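Local coordinates for purine nucleoside phosphorylase (Thermus thermophilus, PDB 1ODK), which probably catalyses the reversible phosphorolysis of purine nucleosides, releasing the free base and a ribose 1-phosphate, at residues G21-A26 with V60-M65. Sequence-based numbering, arbitrary orientation.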
loop_
_atom_site.group_PDB
_atom_site.type_symbol
_atom_site.label_atom_id
_atom_site.label_comp_id
_atom_site.label_asym_id
_atom_site.label_seq_id
_atom_site.Cartn_x
_atom_site.Cartn_y
_atom_site.Cartn_z
ATOM N N GLY B 21 -21.485 -2.832 22.914
ATOM C CA GLY B 21 -21.858 -2.709 21.512
ATOM C C GLY B 21 -23.344 -2.957 21.302
ATOM O O GLY B 21 -23.993 -2.340 20.455
ATOM N N ASP B 22 -23.882 -3.858 22.113
ATOM C CA ASP B 22 -25.282 -4.274 22.055
ATOM C C ASP B 22 -26.218 -3.414 22.930
ATOM O O ASP B 22 -26.025 -3.310 24.140
ATOM C CB ASP B 22 -25.330 -5.745 22.483
ATOM C CG ASP B 22 -26.731 -6.310 22.538
ATOM O OD1 ASP B 22 -27.709 -5.596 22.225
ATOM O OD2 ASP B 22 -26.844 -7.498 22.901
ATOM N N PRO B 23 -27.250 -2.798 22.324
ATOM C CA PRO B 23 -28.187 -1.961 23.089
ATOM C C PRO B 23 -28.941 -2.734 24.175
ATOM O O PRO B 23 -29.316 -2.168 25.207
ATOM C CB PRO B 23 -29.114 -1.404 22.007
ATOM C CG PRO B 23 -29.099 -2.486 20.964
ATOM C CD PRO B 23 -27.640 -2.850 20.903
ATOM N N GLY B 24 -29.166 -4.023 23.939
ATOM C CA GLY B 24 -29.848 -4.841 24.924
ATOM C C GLY B 24 -28.953 -5.023 26.138
ATOM O O GLY B 24 -29.428 -5.159 27.268
ATOM N N ARG B 25 -27.646 -5.031 25.900
ATOM C CA ARG B 25 -26.681 -5.183 26.978
ATOM C C ARG B 25 -26.574 -3.865 27.747
ATOM O O ARG B 25 -26.442 -3.859 28.973
ATOM C CB ARG B 25 -25.321 -5.588 26.403
ATOM C CG ARG B 25 -24.229 -5.821 27.431
ATOM C CD ARG B 25 -23.137 -6.679 26.817
ATOM N NE ARG B 25 -23.632 -8.024 26.529
ATOM C CZ ARG B 25 -23.273 -8.751 25.475
ATOM N NH1 ARG B 25 -22.412 -8.265 24.589
ATOM N NH2 ARG B 25 -23.776 -9.969 25.308
ATOM N N ALA B 26 -26.633 -2.751 27.024
ATOM C CA ALA B 26 -26.568 -1.440 27.663
ATOM C C ALA B 26 -27.722 -1.319 28.656
ATOM O O ALA B 26 -27.536 -0.886 29.796
ATOM C CB ALA B 26 -26.666 -0.336 26.618
ATOM N N VAL B 60 -23.872 4.652 30.245
ATOM C CA VAL B 60 -23.709 3.398 29.521
ATOM C C VAL B 60 -24.256 3.707 28.133
ATOM O O VAL B 60 -25.463 3.897 27.968
ATOM C CB VAL B 60 -24.542 2.265 30.166
ATOM C CG1 VAL B 60 -24.302 0.955 29.428
ATOM C CG2 VAL B 60 -24.181 2.126 31.636
ATOM N N GLN B 61 -23.368 3.758 27.145
ATOM C CA GLN B 61 -23.751 4.108 25.781
ATOM C C GLN B 61 -23.491 3.036 24.726
ATOM O O GLN B 61 -22.367 2.575 24.559
ATOM C CB GLN B 61 -23.030 5.398 25.372
ATOM C CG GLN B 61 -23.262 5.835 23.922
ATOM C CD GLN B 61 -24.712 6.183 23.643
ATOM O OE1 GLN B 61 -25.289 7.039 24.308
ATOM N NE2 GLN B 61 -25.308 5.523 22.649
ATOM N N THR B 62 -24.547 2.671 24.008
ATOM C CA THR B 62 -24.474 1.676 22.941
ATOM C C THR B 62 -23.607 2.231 21.811
ATOM O O THR B 62 -23.766 3.388 21.426
ATOM C CB THR B 62 -25.880 1.397 22.373
ATOM O OG1 THR B 62 -26.725 0.902 23.415
ATOM C CG2 THR B 62 -25.813 0.392 21.232
ATOM N N THR B 63 -22.702 1.413 21.275
ATOM C CA THR B 63 -21.835 1.864 20.181
ATOM C C THR B 63 -22.224 1.282 18.820
ATOM O O THR B 63 -21.877 1.838 17.780
ATOM C CB THR B 63 -20.372 1.448 20.394
ATOM O OG1 THR B 63 -20.281 0.023 20.311
ATOM C CG2 THR B 63 -19.852 1.915 21.752
ATOM N N GLY B 64 -22.937 0.162 18.826
ATOM C CA GLY B 64 -23.275 -0.488 17.572
ATOM C C GLY B 64 -22.076 -1.375 17.254
ATOM O O GLY B 64 -21.154 -1.467 18.067
ATOM N N MET B 65 -22.065 -2.024 16.094
ATOM C CA MET B 65 -20.951 -2.895 15.730
ATOM C C MET B 65 -20.041 -2.249 14.697
ATOM O O MET B 65 -20.518 -1.622 13.748
ATOM C CB MET B 65 -21.473 -4.217 15.157
ATOM C CG MET B 65 -22.476 -4.934 16.047
ATOM S SD MET B 65 -23.069 -6.450 15.272
ATOM C CE MET B 65 -24.242 -5.816 14.112
#
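Gly21 and Gly64 meet where two neighbouring parallel strands of the nucleoside phosphorylase alpha/beta fold, 16-20 and 56-61, run out into loops. The first loop is the Gly-Asp-Pro turn into helix 23-33; the second leads to helix 67-79. In hexameric relatives both loops border the active site, the first beside the phosphate, and the same role is likely here. One backbone hydrogen bond joins them: Gly64 N donates its N-H to Gly21 O at 3.2 Å, approaching a lone pair in the carbonyl plane at a C=O...N angle of 125°.

Van der Waals contact centres on Thr62, whose side chain crosses that of Pro23 obliquely. With chi1 at -60°, its methyl swings anti to the backbone N and CG2 comes within 3.4 Å of Gly21 O, also touching CD of Pro23. The hydroxyl branch faces the first helical turn, with OG1 3.2 Å from Pro23 CA and 3.4 Å from Ala26 CB; its polar partner is Trp47 O. Two residues earlier, on the strand itself, Val60 CG1 packs against Ala26 CB at 3.9 Å, and Pro20 touches both side chains.

Each segment also has hydrogen bonds of its own. Asp22 is the N-cap: OD1 accepts from Gly24 N at 2.7 Å, the donor sitting above the carboxylate plane, 54° out of it. The CB of Asp22 is directed away from 60-65, and Arg44 of a second subunit packs on Asp22 and Pro23. Gln61, its CB also directed away from the other segment, hydrogen-bonds Thr62 O through NE2, with Leu46 O as a second acceptor. Thr63 OG1, lying against Gly21 CA, donates to a lone pair of Gly64 O at 2.8 Å.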